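Local coordinates for aldo-keto Reductase, OXIDOREDUCTASE (Salmonella typhimurium, PDB 5T79), which probably acts as an NADPH-dependent oxidoreductase of the aldo-keto reductase family, studied for the biocatalytic conversion of 3-hydroxybutanal to 1,3-butanediol, at residues H138-E143 with S168-D173. Numbering follows the deposited sequence. Where two conformers were deposited one is given.
With NDP (NADPH dihydro-nicotinamide-adenine-dinucleotide phosphate), chain E.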
loop_
_atom_site.group_PDB
_atom_site.type_symbol
_atom_site.label_atom_id
_atom_site.label_comp_id
_atom_site.label_asym_id
_atom_site.label_seq_id
_atom_site.Cartn_x
_atom_site.Cartn_y
_atom_site.Cartn_z
ATOM N N HIS A 138 3.718 2.236 11.376
ATOM C CA HIS A 138 3.379 0.961 10.728
ATOM C C HIS A 138 2.267 0.143 11.423
ATOM O O HIS A 138 1.569 -0.637 10.752
ATOM C CB HIS A 138 4.658 0.111 10.601
ATOM C CG HIS A 138 4.703 -0.858 9.456
ATOM N ND1 HIS A 138 5.909 -1.357 8.996
ATOM C CD2 HIS A 138 3.699 -1.413 8.736
ATOM C CE1 HIS A 138 5.598 -2.230 8.046
ATOM N NE2 HIS A 138 4.283 -2.271 7.829
ATOM N N ARG A 139 2.109 0.288 12.746
ATOM C CA ARG A 139 1.068 -0.443 13.486
ATOM C C ARG A 139 0.907 0.196 14.851
ATOM O O ARG A 139 1.861 0.827 15.320
ATOM C CB ARG A 139 1.418 -1.949 13.646
ATOM C CG ARG A 139 2.768 -2.180 14.355
ATOM C CD ARG A 139 2.777 -3.410 15.247
ATOM N NE ARG A 139 4.138 -3.740 15.686
ATOM C CZ ARG A 139 4.487 -4.889 16.258
ATOM N NH1 ARG A 139 3.579 -5.830 16.482
ATOM N NH2 ARG A 139 5.743 -5.098 16.632
ATOM N N PRO A 140 -0.259 0.048 15.514
ATOM C CA PRO A 140 -0.414 0.627 16.857
ATOM C C PRO A 140 0.625 0.144 17.859
ATOM O O PRO A 140 1.078 -1.010 17.784
ATOM C CB PRO A 140 -1.793 0.115 17.297
ATOM C CG PRO A 140 -2.538 -0.120 16.013
ATOM C CD PRO A 140 -1.484 -0.670 15.095
ATOM N N ASP A 141 0.954 1.021 18.831
ATOM C CA ASP A 141 1.803 0.695 19.978
ATOM C C ASP A 141 0.969 1.007 21.233
ATOM O O ASP A 141 0.983 2.146 21.706
ATOM C CB ASP A 141 3.138 1.457 19.944
ATOM C CG ASP A 141 4.044 1.199 21.147
ATOM O OD1 ASP A 141 3.747 0.271 21.939
ATOM O OD2 ASP A 141 5.090 1.835 21.231
ATOM N N PRO A 142 0.229 0.022 21.782
ATOM C CA PRO A 142 -0.658 0.326 22.925
ATOM C C PRO A 142 0.023 0.788 24.222
ATOM O O PRO A 142 -0.640 1.423 25.042
ATOM C CB PRO A 142 -1.388 -1.001 23.188
ATOM C CG PRO A 142 -0.579 -2.056 22.501
ATOM C CD PRO A 142 0.066 -1.374 21.322
ATOM N N GLU A 143 1.329 0.507 24.389
ATOM C CA GLU A 143 2.073 0.803 25.618
ATOM C C GLU A 143 2.840 2.139 25.608
ATOM O O GLU A 143 3.416 2.512 26.637
ATOM C CB GLU A 143 3.035 -0.353 25.936
ATOM C CG GLU A 143 2.343 -1.690 26.199
ATOM C CD GLU A 143 1.206 -1.669 27.203
ATOM O OE1 GLU A 143 1.389 -1.098 28.303
ATOM O OE2 GLU A 143 0.123 -2.209 26.882
ATOM N N SER A 168 -1.049 3.017 9.759
ATOM C CA SER A 168 -1.361 1.728 9.144
ATOM C C SER A 168 -1.792 0.747 10.214
ATOM O O SER A 168 -1.278 0.805 11.347
ATOM C CB SER A 168 -0.131 1.197 8.394
ATOM O OG SER A 168 -0.408 -0.041 7.751
ATOM N N ASN A 169 -2.751 -0.148 9.875
ATOM C CA ASN A 169 -3.254 -1.189 10.786
ATOM C C ASN A 169 -3.895 -0.644 12.068
ATOM O O ASN A 169 -4.010 -1.378 13.054
ATOM C CB ASN A 169 -2.119 -2.165 11.159
ATOM C CG ASN A 169 -1.531 -2.845 9.952
ATOM O OD1 ASN A 169 -2.242 -3.474 9.169
ATOM N ND2 ASN A 169 -0.243 -2.678 9.732
ATOM N N TYR A 170 -4.357 0.614 12.049
ATOM C CA TYR A 170 -5.013 1.184 13.217
ATOM C C TYR A 170 -6.508 0.845 13.208
ATOM O O TYR A 170 -7.186 1.185 12.237
ATOM C CB TYR A 170 -4.837 2.720 13.225
ATOM C CG TYR A 170 -3.629 3.238 13.978
ATOM C CD1 TYR A 170 -2.337 2.816 13.649
ATOM C CD2 TYR A 170 -3.763 4.229 14.942
ATOM C CE1 TYR A 170 -1.218 3.325 14.313
ATOM C CE2 TYR A 170 -2.653 4.745 15.613
ATOM C CZ TYR A 170 -1.386 4.292 15.296
ATOM O OH TYR A 170 -0.332 4.815 16.003
ATOM N N PRO A 171 -7.068 0.236 14.278
ATOM C CA PRO A 171 -8.531 0.012 14.317
ATOM C C PRO A 171 -9.244 1.362 14.317
ATOM O O PRO A 171 -8.600 2.370 14.629
ATOM C CB PRO A 171 -8.750 -0.741 15.642
ATOM C CG PRO A 171 -7.393 -1.229 16.048
ATOM C CD PRO A 171 -6.426 -0.213 15.528
ATOM N N ALA A 172 -10.547 1.394 13.992
ATOM C CA ALA A 172 -11.302 2.653 13.887
ATOM C C ALA A 172 -11.210 3.588 15.126
ATOM O O ALA A 172 -11.083 4.799 14.936
ATOM C CB ALA A 172 -12.765 2.365 13.590
ATOM N N ASP A 173 -11.290 3.028 16.350
ATOM C CA ASP A 173 -11.250 3.783 17.603
ATOM C C ASP A 173 -9.892 4.488 17.780
ATOM O O ASP A 173 -9.851 5.682 18.102
ATOM C CB ASP A 173 -11.601 2.882 18.820
ATOM C CG ASP A 173 -10.604 1.810 19.276
ATOM O OD1 ASP A 173 -9.825 1.297 18.422
ATOM O OD2 ASP A 173 -10.635 1.445 20.479
HETATM P PA NDP E . -1.179 -8.773 -3.098
HETATM O O1A NDP E . -1.499 -7.881 -4.259
HETATM O O2A NDP E . -2.144 -9.218 -2.093
HETATM O O5B NDP E . -0.468 -10.133 -3.584
HETATM C C5B NDP E . 0.791 -9.937 -4.258
HETATM C C4B NDP E . 1.398 -11.250 -4.669
HETATM O O4B NDP E . 0.391 -12.066 -5.309
HETATM C C3B NDP E . 2.542 -11.105 -5.671
HETATM O O3B NDP E . 3.794 -11.057 -4.992
HETATM C C2B NDP E . 2.385 -12.327 -6.567
HETATM O O2B NDP E . 3.077 -13.470 -6.018
HETATM C C1B NDP E . 0.878 -12.589 -6.530
HETATM N N9A NDP E . 0.125 -11.980 -7.622
HETATM C C8A NDP E . -0.175 -10.655 -7.800
HETATM N N7A NDP E . -0.878 -10.405 -8.878
HETATM C C5A NDP E . -1.046 -11.655 -9.456
HETATM C C6A NDP E . -1.648 -12.072 -10.661
HETATM N N6A NDP E . -2.343 -11.260 -11.466
HETATM N N1A NDP E . -1.562 -13.382 -10.984
HETATM C C2A NDP E . -0.962 -14.220 -10.130
HETATM N N3A NDP E . -0.381 -13.947 -8.958
HETATM C C4A NDP E . -0.439 -12.635 -8.687
HETATM O O3 NDP E . -0.117 -7.830 -2.392
HETATM P PN NDP E . 0.636 -8.124 -1.012
HETATM O O1N NDP E . 1.941 -8.597 -1.536
HETATM O O2N NDP E . -0.164 -9.000 -0.059
HETATM O O5D NDP E . 0.783 -6.753 -0.152
HETATM C C5D NDP E . 0.509 -5.514 -0.862
HETATM C C4D NDP E . 1.445 -4.416 -0.411
HETATM O O4D NDP E . 0.966 -3.877 0.835
HETATM C C3D NDP E . 2.886 -4.810 -0.144
HETATM O O3D NDP E . 3.623 -4.866 -1.356
HETATM C C2D NDP E . 3.341 -3.752 0.871
HETATM O O2D NDP E . 3.900 -2.541 0.362
HETATM C C1D NDP E . 2.051 -3.484 1.651
HETATM N N1N NDP E . 1.941 -4.267 2.898
HETATM C C2N NDP E . 1.813 -3.539 4.081
HETATM C C3N NDP E . 1.699 -4.126 5.285
HETATM C C7N NDP E . 1.279 -3.293 6.466
HETATM O O7N NDP E . 1.257 -3.884 7.556
HETATM N N7N NDP E . 0.998 -1.994 6.350
HETATM C C4N NDP E . 1.948 -5.605 5.418
HETATM C C5N NDP E . 1.810 -6.313 4.113
HETATM C C6N NDP E . 1.837 -5.686 2.954
HETATM P P2B NDP E . 4.041 -14.533 -6.779
HETATM O O1X NDP E . 5.454 -14.583 -6.331
HETATM O O2X NDP E . 3.286 -15.831 -6.527
HETATM O O3X NDP E . 3.881 -14.198 -8.258
HETATM O O HOH W 1 -0.008 3.668 18.637
#
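Asn-169 and His-138 illustrate how one side-chain amide can join a loop carbonyl to a cofactor. ND2 of Asn-169 donates both of its hydrogens: one to O of His-138 at 2.9 Å, with the donor almost in line with the carbonyl bond, the other to O7N of the nicotinamide carboxamide. The second bond is the straighter, 169° at the hydrogen against 149°. With CG beside its own backbone N (chi1 -59°), the amide is placed between these two oxygens, and both bonds together should fix its rotation. The other end of the carboxamide is held by Ser-168, whose OG accepts a hydrogen bond from N7N at 2.8 Å and is also hydrogen-bonded to O of Gln-193. The imidazole of His-138 turns an edge to the same group, bringing NE2 within 3.4 Å of O7N, while Tyr-100 packs edge-to-face with the ring. This is the familiar layout of a TIM barrel, in which loops leaving the C-terminal ends of neighbouring parallel strands, here 132-137 and 162-168, line the cofactor pocket. Farther along the loops the contact becomes apolar. Pro-140 lays CG over one face of the Tyr-170 ring, 4.1 Å from its centroid and displaced toward the rim, in a CH-pi contact; the same CG meets CD of Pro-171, the N-cap of helix 172-185. Beyond the ring, the hydroxyl of Tyr-170 is hydrogen-bonded to ND1 of His-137 and shares a water with the backbone N of Asp-141.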